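Local coordinates for site-specific recombinase, resolvase family protein (Streptococcus pneumoniae, PDB 3GUV) that probably cuts and rejoins DNA at specific sites, as a member of the resolvase family of site-specific recombinases, at residues V7-R12 with R30-A35; V79-L84 with L108-D113; S96-M101 with L124-L129. One frame throughout, in Å; residues are numbered along the deposited sequence.

Contact 1: V7-R12 with R30-A35; sequences VYLYTR and RMKAFA
Met31, on helix 24-37, lays its thioether across the strand at Leu9, Tyr10 and Thr11, and most of the contact hangs on that one side chain. The apolar packing comes first. Met31 CE lies 4.1 Å from Leu9 CG, the two side chains sliding past each other in opposite senses. The CD2 branch of the leucine turns to the lysine: Leu9 CD2 rests 3.9 Å from Lys32 CG, where the lysine's aliphatic stem crosses it at about a right angle. The second kind of contact is made by the sulfur end. Thr11 CG2 touches Met31 SD at 3.5 Å, and a bend at the end of the methionine (chi3 70°) turns CE back to within 3.6 Å of Tyr10 O.

Polar groups point elsewhere. Thr11 OG1 sits between its own backbone N and carbonyl carbon (chi1 58°), which leaves CG2 to meet the sulfur while the hydroxyl is hydrogen-bonded to Glu47 on the neighbouring strand 41-48. Lys32 carries its amine past Leu9 to a salt bridge with Glu45 of the same strand. Tyr10 leaves the strand on the side away from the helix. There Arg12 NH2 donates to Tyr10 OH over 3.1 Å, with the hydroxyl close to the guanidinium plane, and Asp48 binds the same phenol oxygen.

The axes of the two short segments run nearly antiparallel, at 163°, and approach to 10.1 Å, with Leu9 and Met31 in register. This is a helix laid against the parallel part of a mixed sheet, the middle of the beta-alpha-beta crossover from strand 6-12 through helix 24-37 to strand 41-48 that opens the alpha/beta N-terminal domain of resolvases.

Contact 2: V79-L84 with L108-D113; sequences VLVFKL and LICVED
Leu108 lies opposite Val79 in the parallel pairing, its CD1 3.5 Å from Val79 O and against Val81 CG1, while its CD2 reaches Leu84 CD2. Ile109 then bonds in both directions: its N donates to Val79 O in an almost straight bond (177°), and its O accepts from Val81 N. Its side chain goes to the opposite face of the sheet, beside Leu80. Cys110 returns to the face of Leu108, where SG packs between Val81 CG2 at 3.6 Å and Leu84 CD2 at 3.8 Å. Val111 lies just past the strand, yet its N still donates to Val81 O.

Beyond the strands, Glu112 N adds a short 2.6 Å bond to Phe82 O. Its CB stands over one face of the Phe82 ring, 4.1 Å from the centroid, a CH-pi contact, and the carboxylate plane is turned 41° from the ring. Beside it the extended Lys83 chain points the same way, but Lys83 NZ stays 4.4 Å from Glu112 OE2, beyond a salt bridge. Asp113 closes the walk: Leu84 N donates to Asp113 OD2 over 3.1 Å, and Ala131 of the second subunit packs on both residues. The chemistry thus changes from parallel-sheet bonds flanked by apolar side chains on both faces to a carboxylate that accepts a backbone N-H from the loop after strand 78-81, beside the dimer interface.

Contact 3: S96-M101 with L124-L129; sequences STLQIM and LMISVL
Leu98 sets its CD2 methyl against Met125, Ile126 and Leu129 of the facing helix, and this is the buried half of the contact. The methyl lies 4.1 Å from Met125 CE, and Ile126 CD1 and Leu129 CD1 are each 4.2 Å away. With CG opposite the backbone nitrogen (chi1 -174°), Leu98 reaches straight over to the other helix, while the extended Met125 crosses it obliquely. Leu108, on strand 107-110, packs against Leu98 as well, so Leu98 bridges strand 107-110 and helix 124-151.

The other half lies toward solvent. Gln99 is exposed and touches through its aliphatic stem: Gln99 CG comes to 3.7 Å from Ile126 CD1, closer than any pair around Leu98, yet Gln99 buries less area than Leu98. Its amide has only a loose approach, NE2 standing 4.2 Å from Ile126 CG2. All of this is van der Waals contact, and the segment axes stay 11.1 Å apart at an angle of 149°, nearer antiparallel than crossed.

Leu124, Ser127, Val128 and Leu129 meet Asp120, Ile115 and Val132 of the second subunit. Helix 91-103 of the alpha/beta domain thus packs against the start of helix 124-151, consistent with the long dimerisation helix that follows the catalytic core in serine recombinases.

From the N terminus, contact 1 closes the first loop, folding helix 24-37 back onto strand 6-12, and is complete before contact 2 opens. Contact 2 joins strands 78-81 and 107-110 around helix 91-103. Contact 3 begins on that helix and ends on helix 124-151, so the loops of contacts 2 and 3 cross. Strands 6-12 and 78-81 are sheet neighbours: Tyr10 N lies 2.9 Å from Leu80 O, and Phe34 packs on Ile109. On the other side of the sheet, Met101 and Leu108 connect contacts 2 and 3. Contacts 1 and 3 do not touch; contacts 2 and 3 both reach the second subunit.

Contact 1: V7-R12 with R30-A35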
ATOM      1  N   VAL A   7       6.477  16.179  19.494  1.00 21.19           N
ATOM      2  CA  VAL A   7       5.653  15.777  18.379  1.00 20.75           C
ATOM      3  C   VAL A   7       4.718  16.925  17.894  1.00 21.05           C
ATOM      4  O   VAL A   7       4.396  17.911  18.641  1.00 19.00           O
ATOM      5  CB  VAL A   7       4.822  14.491  18.773  1.00 20.99           C
ATOM      6  CG1 VAL A   7       5.703  13.412  19.514  1.00 18.47           C
ATOM      7  CG2 VAL A   7       3.653  14.835  19.657  1.00 20.16           C
ATOM      8  N   TYR A   8       4.342  16.812  16.625  1.00 20.91           N
ATOM      9  CA  TYR A   8       3.251  17.579  16.017  1.00 21.32           C
ATOM     10  C   TYR A   8       2.052  16.658  15.889  1.00 22.15           C
ATOM     11  O   TYR A   8       2.236  15.445  15.628  1.00 22.88           O
ATOM     12  CB  TYR A   8       3.628  18.019  14.593  1.00 21.50           C
ATOM     13  CG  TYR A   8       4.653  19.140  14.430  1.00 22.37           C
ATOM     14  CD1 TYR A   8       4.787  20.172  15.380  1.00 23.20           C
ATOM     15  CD2 TYR A   8       5.418  19.218  13.276  1.00 24.78           C
ATOM     16  CE1 TYR A   8       5.695  21.183  15.192  1.00 24.80           C
ATOM     17  CE2 TYR A   8       6.323  20.233  13.063  1.00 25.79           C
ATOM     18  CZ  TYR A   8       6.463  21.224  14.026  1.00 27.38           C
ATOM     19  OH  TYR A   8       7.369  22.239  13.817  1.00 28.68           O
ATOM     20  N   LEU A   9       0.844  17.200  16.046  1.00 21.85           N
ATOM     21  CA  LEU A   9      -0.402  16.496  15.716  1.00 22.14           C
ATOM     22  C   LEU A   9      -0.879  16.958  14.353  1.00 22.14           C
ATOM     23  O   LEU A   9      -0.860  18.145  14.099  1.00 22.72           O
ATOM     24  CB  LEU A   9      -1.487  16.809  16.743  1.00 21.47           C
ATOM     25  CG  LEU A   9      -1.696  15.786  17.838  1.00 23.30           C
ATOM     26  CD1 LEU A   9      -0.406  15.373  18.469  1.00 20.31           C
ATOM     27  CD2 LEU A   9      -2.775  16.294  18.841  1.00 19.50           C
ATOM     28  N   TYR A  10      -1.303  16.044  13.484  1.00 21.48           N
ATOM     29  CA  TYR A  10      -1.915  16.420  12.196  1.00 21.92           C
ATOM     30  C   TYR A  10      -3.266  15.760  12.026  1.00 21.96           C
ATOM     31  O   TYR A  10      -3.378  14.550  12.148  1.00 22.88           O
ATOM     32  CB  TYR A  10      -1.054  16.009  11.007  1.00 22.23           C
ATOM     33  CG  TYR A  10      -1.736  16.403   9.723  1.00 23.31           C
ATOM     34  CD1 TYR A  10      -1.803  17.745   9.336  1.00 22.20           C
ATOM     35  CD2 TYR A  10      -2.391  15.437   8.912  1.00 22.66           C
ATOM     36  CE1 TYR A  10      -2.453  18.120   8.165  1.00 23.87           C
ATOM     37  CE2 TYR A  10      -3.068  15.807   7.759  1.00 22.89           C
ATOM     38  CZ  TYR A  10      -3.094  17.127   7.382  1.00 24.12           C
ATOM     39  OH  TYR A  10      -3.772  17.506   6.255  1.00 25.85           O
ATOM     40  N   THR A  11      -4.290  16.546  11.726  1.00 22.75           N
ATOM     41  CA  THR A  11      -5.628  16.004  11.499  1.00 22.86           C
ATOM     42  C   THR A  11      -6.223  16.617  10.227  1.00 22.24           C
ATOM     43  O   THR A  11      -5.824  17.690   9.809  1.00 21.88           O
ATOM     44  CB  THR A  11      -6.592  16.253  12.718  1.00 22.75           C
ATOM     45  OG1 THR A  11      -6.689  17.654  12.994  1.00 25.27           O
ATOM     46  CG2 THR A  11      -6.124  15.525  13.980  1.00 23.66           C
ATOM     47  N   ARG A  12      -7.200  15.930   9.641  1.00 22.15           N
ATOM     48  CA  ARG A  12      -7.898  16.418   8.418  1.00 22.06           C
ATOM     49  C   ARG A  12      -9.211  15.674   8.197  1.00 22.33           C
ATOM     50  O   ARG A  12      -9.479  14.681   8.849  1.00 23.92           O
ATOM     51  CB  ARG A  12      -7.006  16.288   7.166  1.00 21.80           C
ATOM     52  CG  ARG A  12      -6.575  14.802   6.900  1.00 22.22           C
ATOM     53  CD  ARG A  12      -5.867  14.591   5.582  1.00 24.39           C
ATOM     54  NE  ARG A  12      -6.751  14.941   4.480  1.00 27.02           N
ATOM     55  CZ  ARG A  12      -6.649  16.015   3.697  1.00 32.35           C
ATOM     56  NH1 ARG A  12      -7.555  16.209   2.733  1.00 32.95           N
ATOM     57  NH2 ARG A  12      -5.672  16.912   3.853  1.00 34.57           N
ATOM     58  N   ARG A  30      -8.399  11.450  21.147  1.00 26.03           N
ATOM     59  CA  ARG A  30      -7.671  10.231  21.096  1.00 26.27           C
ATOM     60  C   ARG A  30      -6.177  10.453  20.918  1.00 24.31           C
ATOM     61  O   ARG A  30      -5.348   9.829  21.598  1.00 23.30           O
ATOM     62  CB  ARG A  30      -8.168   9.373  19.936  1.00 27.44           C
ATOM     63  CG  ARG A  30      -7.606   7.955  20.028  1.00 33.98           C
ATOM     64  CD  ARG A  30      -8.584   7.025  20.656  1.00 40.38           C
ATOM     65  NE  ARG A  30      -9.490   6.466  19.648  1.00 45.69           N
ATOM     66  CZ  ARG A  30      -9.219   5.407  18.872  1.00 50.62           C
ATOM     67  NH1 ARG A  30      -8.042   4.755  18.941  1.00 52.49           N
ATOM     68  NH2 ARG A  30     -10.135   5.001  17.998  1.00 51.21           N
ATOM     69  N   MET A  31      -5.827  11.301  19.969  1.00 22.32           N
ATOM     70  CA  MET A  31      -4.441  11.585  19.725  1.00 22.06           C
ATOM     71  C   MET A  31      -3.788  12.289  20.933  1.00 22.24           C
ATOM     72  O   MET A  31      -2.670  11.932  21.326  1.00 21.02           O
ATOM     73  CB  MET A  31      -4.288  12.371  18.430  1.00 22.18           C
ATOM     74  CG  MET A  31      -4.817  11.584  17.172  1.00 21.66           C
ATOM     75  SD  MET A  31      -5.214  12.631  15.773  1.00 15.49           S
ATOM     76  CE  MET A  31      -3.495  13.030  15.434  1.00 14.82           C
ATOM     77  N   LYS A  32      -4.500  13.218  21.576  1.00 22.60           N
ATOM     78  CA  LYS A  32      -3.950  13.874  22.766  1.00 23.23           C
ATOM     79  C   LYS A  32      -3.763  12.868  23.903  1.00 24.80           C
ATOM     80  O   LYS A  32      -2.706  12.894  24.558  1.00 24.83           O
ATOM     81  CB  LYS A  32      -4.790  15.095  23.198  1.00 23.40           C
ATOM     82  CG  LYS A  32      -4.531  16.297  22.300  1.00 24.90           C
ATOM     83  CD  LYS A  32      -5.618  17.381  22.413  1.00 29.35           C
ATOM     84  CE  LYS A  32      -5.521  18.346  21.254  1.00 32.08           C
ATOM     85  NZ  LYS A  32      -5.825  19.720  21.729  1.00 36.63           N
ATOM     86  N   ALA A  33      -4.743  11.961  24.108  1.00 26.09           N
ATOM     87  CA  ALA A  33      -4.618  10.895  25.139  1.00 27.00           C
ATOM     88  C   ALA A  33      -3.363  10.066  24.911  1.00 27.37           C
ATOM     89  O   ALA A  33      -2.581   9.865  25.849  1.00 28.30           O
ATOM     90  CB  ALA A  33      -5.866   9.987  25.210  1.00 26.96           C
ATOM     91  N   PHE A  34      -3.156   9.644  23.664  1.00 27.16           N
ATOM     92  CA  PHE A  34      -1.973   8.885  23.243  1.00 27.07           C
ATOM     93  C   PHE A  34      -0.689   9.636  23.526  1.00 27.53           C
ATOM     94  O   PHE A  34       0.266   9.066  24.013  1.00 27.38           O
ATOM     95  CB  PHE A  34      -2.066   8.578  21.746  1.00 26.51           C
ATOM     96  CG  PHE A  34      -0.898   7.794  21.157  1.00 25.96           C
ATOM     97  CD1 PHE A  34      -0.953   6.403  21.043  1.00 27.98           C
ATOM     98  CD2 PHE A  34       0.213   8.454  20.636  1.00 25.50           C
ATOM     99  CE1 PHE A  34       0.104   5.686  20.444  1.00 26.43           C
ATOM    100  CE2 PHE A  34       1.264   7.760  20.046  1.00 25.17           C
ATOM    101  CZ  PHE A  34       1.200   6.363  19.938  1.00 27.04           C
ATOM    102  N   ALA A  35      -0.669  10.920  23.189  1.00 28.51           N
ATOM    103  CA  ALA A  35       0.462  11.775  23.523  1.00 29.12           C
ATOM    104  C   ALA A  35       0.754  11.703  25.042  1.00 29.15           C
ATOM    105  O   ALA A  35       1.878  11.456  25.479  1.00 29.00           O
ATOM    106  CB  ALA A  35       0.193  13.207  23.078  1.00 27.86           C
TER

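Contact 2: V79-L84 with L108-D113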
ATOM      1  N   VAL A  79       5.451  13.039  13.705  1.00 24.15           N
ATOM      2  CA  VAL A  79       4.067  13.494  13.425  1.00 24.34           C
ATOM      3  C   VAL A  79       3.106  12.373  13.788  1.00 25.13           C
ATOM      4  O   VAL A  79       3.280  11.203  13.330  1.00 26.21           O
ATOM      5  CB  VAL A  79       3.794  13.822  11.945  1.00 25.26           C
ATOM      6  CG1 VAL A  79       2.312  14.154  11.731  1.00 22.97           C
ATOM      7  CG2 VAL A  79       4.727  14.936  11.426  1.00 23.00           C
ATOM      8  N   LEU A  80       2.118  12.700  14.615  1.00 24.69           N
ATOM      9  CA  LEU A  80       1.026  11.806  14.906  1.00 24.84           C
ATOM     10  C   LEU A  80      -0.144  12.141  13.986  1.00 24.60           C
ATOM     11  O   LEU A  80      -0.576  13.288  13.924  1.00 24.45           O
ATOM     12  CB  LEU A  80       0.575  11.942  16.364  1.00 25.50           C
ATOM     13  CG  LEU A  80       1.396  11.328  17.511  1.00 26.53           C
ATOM     14  CD1 LEU A  80       2.887  11.657  17.523  1.00 23.65           C
ATOM     15  CD2 LEU A  80       0.713  11.793  18.828  1.00 28.21           C
ATOM     16  N   VAL A  81      -0.621  11.121  13.273  1.00 23.90           N
ATOM     17  CA  VAL A  81      -1.892  11.114  12.528  1.00 22.26           C
ATOM     18  C   VAL A  81      -2.849  10.079  13.152  1.00 23.18           C
ATOM     19  O   VAL A  81      -2.422   9.206  13.965  1.00 22.15           O
ATOM     20  CB  VAL A  81      -1.653  10.849  11.038  1.00 22.35           C
ATOM     21  CG1 VAL A  81      -0.688  11.878  10.491  1.00 22.50           C
ATOM     22  CG2 VAL A  81      -1.108   9.435  10.787  1.00 20.81           C
ATOM     23  N   PHE A  82      -4.159  10.208  12.872  1.00 23.60           N
ATOM     24  CA  PHE A  82      -5.128   9.238  13.391  1.00 24.85           C
ATOM     25  C   PHE A  82      -4.936   7.878  12.691  1.00 25.59           C
ATOM     26  O   PHE A  82      -4.769   6.843  13.337  1.00 26.01           O
ATOM     27  CB  PHE A  82      -6.582   9.751  13.226  1.00 25.72           C
ATOM     28  CG  PHE A  82      -7.611   8.871  13.919  1.00 24.11           C
ATOM     29  CD1 PHE A  82      -7.633   8.782  15.299  1.00 23.08           C
ATOM     30  CD2 PHE A  82      -8.513   8.120  13.183  1.00 26.03           C
ATOM     31  CE1 PHE A  82      -8.543   8.002  15.950  1.00 24.62           C
ATOM     32  CE2 PHE A  82      -9.445   7.302  13.825  1.00 27.48           C
ATOM     33  CZ  PHE A  82      -9.468   7.255  15.215  1.00 27.98           C
ATOM     34  N   LYS A  83      -4.886   7.918  11.372  1.00 27.28           N
ATOM     35  CA  LYS A  83      -4.543   6.767  10.527  1.00 28.94           C
ATOM     36  C   LYS A  83      -4.049   7.268   9.156  1.00 29.77           C
ATOM     37  O   LYS A  83      -4.215   8.457   8.831  1.00 30.12           O
ATOM     38  CB  LYS A  83      -5.768   5.866  10.393  1.00 29.80           C
ATOM     39  CG  LYS A  83      -6.940   6.572   9.852  1.00 32.01           C
ATOM     40  CD  LYS A  83      -8.209   5.760   9.998  1.00 36.03           C
ATOM     41  CE  LYS A  83      -9.366   6.667   9.565  1.00 38.70           C
ATOM     42  NZ  LYS A  83     -10.653   5.943   9.346  1.00 42.63           N
ATOM     43  N   LEU A  84      -3.429   6.393   8.369  1.00 30.67           N
ATOM     44  CA  LEU A  84      -2.840   6.775   7.063  1.00 32.01           C
ATOM     45  C   LEU A  84      -3.801   7.452   6.086  1.00 33.65           C
ATOM     46  O   LEU A  84      -3.423   8.399   5.377  1.00 33.22           O
ATOM     47  CB  LEU A  84      -2.217   5.561   6.332  1.00 31.65           C
ATOM     48  CG  LEU A  84      -0.848   5.075   6.771  1.00 31.39           C
ATOM     49  CD1 LEU A  84      -0.307   3.900   5.870  1.00 27.76           C
ATOM     50  CD2 LEU A  84       0.129   6.262   6.763  1.00 30.01           C
ATOM     51  N   LEU A 108       6.696   8.811  11.654  1.00 27.25           N
ATOM     52  CA  LEU A 108       5.240   8.844  11.593  1.00 26.65           C
ATOM     53  C   LEU A 108       4.629   7.811  12.524  1.00 26.11           C
ATOM     54  O   LEU A 108       5.045   6.631  12.506  1.00 25.75           O
ATOM     55  CB  LEU A 108       4.749   8.598  10.175  1.00 26.90           C
ATOM     56  CG  LEU A 108       3.221   8.730   9.972  1.00 27.75           C
ATOM     57  CD1 LEU A 108       2.766  10.226  10.029  1.00 19.99           C
ATOM     58  CD2 LEU A 108       2.884   8.059   8.605  1.00 29.08           C
ATOM     59  N   ILE A 109       3.676   8.280  13.332  1.00 25.82           N
ATOM     60  CA  ILE A 109       2.851   7.444  14.204  1.00 27.05           C
ATOM     61  C   ILE A 109       1.422   7.630  13.747  1.00 27.95           C
ATOM     62  O   ILE A 109       0.975   8.765  13.534  1.00 28.74           O
ATOM     63  CB  ILE A 109       3.021   7.769  15.724  1.00 26.85           C
ATOM     64  CG1 ILE A 109       4.479   7.552  16.140  1.00 26.79           C
ATOM     65  CG2 ILE A 109       2.092   6.867  16.610  1.00 26.36           C
ATOM     66  CD1 ILE A 109       4.784   7.793  17.652  1.00 23.46           C
ATOM     67  N   CYS A 110       0.774   6.500  13.453  1.00 28.81           N
ATOM     68  CA  CYS A 110      -0.641   6.400  13.145  1.00 28.94           C
ATOM     69  C   CYS A 110      -1.240   5.793  14.357  1.00 29.92           C
ATOM     70  O   CYS A 110      -1.036   4.615  14.646  1.00 29.28           O
ATOM     71  CB  CYS A 110      -0.903   5.484  11.965  1.00 29.64           C
ATOM     72  SG  CYS A 110       0.010   5.982  10.522  1.00 33.35           S
ATOM     73  N   VAL A 111      -1.964   6.620  15.084  1.00 30.11           N
ATOM     74  CA  VAL A 111      -2.544   6.239  16.332  1.00 31.23           C
ATOM     75  C   VAL A 111      -3.536   5.063  16.221  1.00 33.38           C
ATOM     76  O   VAL A 111      -3.433   4.101  16.981  1.00 34.04           O
ATOM     77  CB  VAL A 111      -3.192   7.487  17.011  1.00 30.39           C
ATOM     78  CG1 VAL A 111      -4.101   7.090  18.110  1.00 30.18           C
ATOM     79  CG2 VAL A 111      -2.068   8.434  17.515  1.00 29.19           C
ATOM     80  N   GLU A 112      -4.486   5.114  15.300  1.00 35.51           N
ATOM     81  CA  GLU A 112      -5.468   4.032  15.240  1.00 37.49           C
ATOM     82  C   GLU A 112      -4.860   2.753  14.647  1.00 38.47           C
ATOM     83  O   GLU A 112      -5.102   1.664  15.165  1.00 39.87           O
ATOM     84  CB  GLU A 112      -6.710   4.433  14.452  1.00 37.69           C
ATOM     85  CG  GLU A 112      -7.903   3.540  14.825  1.00 40.67           C
ATOM     86  CD  GLU A 112      -9.042   3.585  13.835  1.00 44.73           C
ATOM     87  OE1 GLU A 112     -10.213   3.583  14.310  1.00 46.89           O
ATOM     88  OE2 GLU A 112      -8.772   3.621  12.603  1.00 46.15           O
ATOM     89  N   ASP A 113      -4.052   2.889  13.592  1.00 39.34           N
ATOM     90  CA  ASP A 113      -3.426   1.724  12.930  1.00 40.03           C
ATOM     91  C   ASP A 113      -2.343   1.054  13.789  1.00 40.09           C
ATOM     92  O   ASP A 113      -1.949  -0.076  13.517  1.00 40.82           O
ATOM     93  CB  ASP A 113      -2.807   2.130  11.595  1.00 40.06           C
ATOM     94  CG  ASP A 113      -3.808   2.823  10.653  1.00 42.66           C
ATOM     95  OD1 ASP A 113      -5.004   2.443  10.683  1.00 46.41           O
ATOM     96  OD2 ASP A 113      -3.405   3.736   9.870  1.00 43.76           O
TER

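Contact 3: S96-M101 with L124-L129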
ATOM      1  N   SER A  96       6.406   9.081  -0.447  1.00 29.51           N
ATOM      2  CA  SER A  96       7.263  10.233  -0.680  1.00 31.29           C
ATOM      3  C   SER A  96       7.248  11.146   0.547  1.00 32.10           C
ATOM      4  O   SER A  96       8.324  11.595   0.980  1.00 32.10           O
ATOM      5  CB  SER A  96       6.932  10.984  -2.000  1.00 31.40           C
ATOM      6  OG  SER A  96       5.553  11.295  -2.121  1.00 33.78           O
ATOM      7  N   THR A  97       6.058  11.352   1.145  1.00 32.51           N
ATOM      8  CA  THR A  97       5.926  12.155   2.383  1.00 32.46           C
ATOM      9  C   THR A  97       6.755  11.567   3.511  1.00 31.98           C
ATOM     10  O   THR A  97       7.495  12.269   4.170  1.00 32.64           O
ATOM     11  CB  THR A  97       4.460  12.233   2.903  1.00 32.79           C
ATOM     12  OG1 THR A  97       3.609  12.773   1.892  1.00 32.89           O
ATOM     13  CG2 THR A  97       4.402  13.107   4.144  1.00 32.49           C
ATOM     14  N   LEU A  98       6.627  10.270   3.737  1.00 31.91           N
ATOM     15  CA  LEU A  98       7.418   9.598   4.764  1.00 32.61           C
ATOM     16  C   LEU A  98       8.922   9.717   4.520  1.00 32.84           C
ATOM     17  O   LEU A  98       9.677   9.773   5.458  1.00 32.71           O
ATOM     18  CB  LEU A  98       7.056   8.103   4.873  1.00 32.23           C
ATOM     19  CG  LEU A  98       7.724   7.338   6.030  1.00 32.25           C
ATOM     20  CD1 LEU A  98       7.594   8.076   7.403  1.00 31.84           C
ATOM     21  CD2 LEU A  98       7.093   5.990   6.136  1.00 30.62           C
ATOM     22  N   GLN A  99       9.346   9.692   3.258  1.00 34.02           N
ATOM     23  CA  GLN A  99      10.784   9.750   2.939  1.00 34.45           C
ATOM     24  C   GLN A  99      11.356  11.131   3.220  1.00 34.50           C
ATOM     25  O   GLN A  99      12.434  11.227   3.807  1.00 34.68           O
ATOM     26  CB  GLN A  99      11.054   9.345   1.495  1.00 34.26           C
ATOM     27  CG  GLN A  99      10.994   7.822   1.299  1.00 35.69           C
ATOM     28  CD  GLN A  99      11.038   7.388  -0.153  1.00 35.24           C
ATOM     29  OE1 GLN A  99      10.411   7.992  -1.039  1.00 35.63           O
ATOM     30  NE2 GLN A  99      11.762   6.317  -0.401  1.00 37.44           N
ATOM     31  N   ILE A 100      10.617  12.178   2.825  1.00 34.68           N
ATOM     32  CA  ILE A 100      10.983  13.577   3.119  1.00 34.70           C
ATOM     33  C   ILE A 100      11.051  13.832   4.640  1.00 34.77           C
ATOM     34  O   ILE A 100      12.025  14.382   5.129  1.00 34.66           O
ATOM     35  CB  ILE A 100       9.998  14.579   2.452  1.00 34.70           C
ATOM     36  CG1 ILE A 100      10.044  14.452   0.917  1.00 33.21           C
ATOM     37  CG2 ILE A 100      10.327  16.032   2.878  1.00 35.24           C
ATOM     38  CD1 ILE A 100       8.835  15.029   0.215  1.00 32.63           C
ATOM     39  N   MET A 101      10.011  13.429   5.365  1.00 34.25           N
ATOM     40  CA  MET A 101       9.979  13.501   6.828  1.00 34.06           C
ATOM     41  C   MET A 101      11.239  12.870   7.450  1.00 34.25           C
ATOM     42  O   MET A 101      11.923  13.502   8.280  1.00 33.42           O
ATOM     43  CB  MET A 101       8.740  12.771   7.407  1.00 32.79           C
ATOM     44  CG  MET A 101       7.419  13.535   7.431  1.00 32.66           C
ATOM     45  SD  MET A 101       5.984  12.548   7.984  1.00 25.66           S
ATOM     46  CE  MET A 101       6.487  11.864   9.523  1.00 26.87           C
ATOM     47  N   LEU A 124      11.190  -2.092   6.548  1.00 46.07           N
ATOM     48  CA  LEU A 124      10.118  -2.890   5.885  1.00 44.78           C
ATOM     49  C   LEU A 124       8.903  -2.084   5.407  1.00 43.05           C
ATOM     50  O   LEU A 124       8.310  -2.392   4.356  1.00 43.27           O
ATOM     51  CB  LEU A 124       9.620  -4.002   6.814  1.00 45.18           C
ATOM     52  CG  LEU A 124       8.463  -4.853   6.255  1.00 46.25           C
ATOM     53  CD1 LEU A 124       8.880  -5.641   4.987  1.00 46.18           C
ATOM     54  CD2 LEU A 124       7.907  -5.777   7.313  1.00 47.30           C
ATOM     55  N   MET A 125       8.516  -1.083   6.201  1.00 40.52           N
ATOM     56  CA  MET A 125       7.434  -0.159   5.864  1.00 38.58           C
ATOM     57  C   MET A 125       7.673   0.509   4.522  1.00 36.95           C
ATOM     58  O   MET A 125       6.772   0.558   3.699  1.00 36.42           O
ATOM     59  CB  MET A 125       7.279   0.916   6.957  1.00 38.76           C
ATOM     60  CG  MET A 125       6.148   1.948   6.720  1.00 38.47           C
ATOM     61  SD  MET A 125       5.516   2.735   8.239  1.00 33.98           S
ATOM     62  CE  MET A 125       4.076   3.602   7.580  1.00 34.51           C
ATOM     63  N   ILE A 126       8.886   1.017   4.311  1.00 35.71           N
ATOM     64  CA  ILE A 126       9.267   1.693   3.064  1.00 34.73           C
ATOM     65  C   ILE A 126       9.191   0.697   1.870  1.00 33.98           C
ATOM     66  O   ILE A 126       8.681   1.054   0.802  1.00 32.18           O
ATOM     67  CB  ILE A 126      10.698   2.375   3.149  1.00 35.47           C
ATOM     68  CG1 ILE A 126      10.672   3.625   4.071  1.00 36.31           C
ATOM     69  CG2 ILE A 126      11.241   2.772   1.737  1.00 32.47           C
ATOM     70  CD1 ILE A 126      10.128   4.934   3.371  1.00 35.81           C
ATOM     71  N   SER A 127       9.636  -0.549   2.083  1.00 33.36           N
ATOM     72  CA  SER A 127       9.632  -1.588   1.014  1.00 32.59           C
ATOM     73  C   SER A 127       8.227  -1.956   0.540  1.00 32.30           C
ATOM     74  O   SER A 127       7.994  -2.094  -0.657  1.00 31.48           O
ATOM     75  CB  SER A 127      10.322  -2.866   1.492  1.00 32.71           C
ATOM     76  OG  SER A 127      11.693  -2.635   1.772  1.00 33.06           O
ATOM     77  N   VAL A 128       7.304  -2.130   1.496  1.00 32.12           N
ATOM     78  CA  VAL A 128       5.936  -2.492   1.182  1.00 31.09           C
ATOM     79  C   VAL A 128       5.309  -1.335   0.430  1.00 30.53           C
ATOM     80  O   VAL A 128       4.714  -1.512  -0.639  1.00 30.79           O
ATOM     81  CB  VAL A 128       5.135  -2.847   2.467  1.00 31.42           C
ATOM     82  CG1 VAL A 128       3.684  -3.087   2.146  1.00 31.22           C
ATOM     83  CG2 VAL A 128       5.744  -4.090   3.144  1.00 31.29           C
ATOM     84  N   LEU A 129       5.466  -0.139   0.979  1.00 29.89           N
ATOM     85  CA  LEU A 129       4.838   1.064   0.417  1.00 29.26           C
ATOM     86  C   LEU A 129       5.337   1.307  -1.028  1.00 29.27           C
ATOM     87  O   LEU A 129       4.556   1.591  -1.960  1.00 28.67           O
ATOM     88  CB  LEU A 129       5.134   2.300   1.305  1.00 28.99           C
ATOM     89  CG  LEU A 129       4.254   2.663   2.522  1.00 28.83           C
ATOM     90  CD1 LEU A 129       4.884   3.833   3.282  1.00 27.64           C
ATOM     91  CD2 LEU A 129       2.804   2.980   2.149  1.00 25.81           C
TER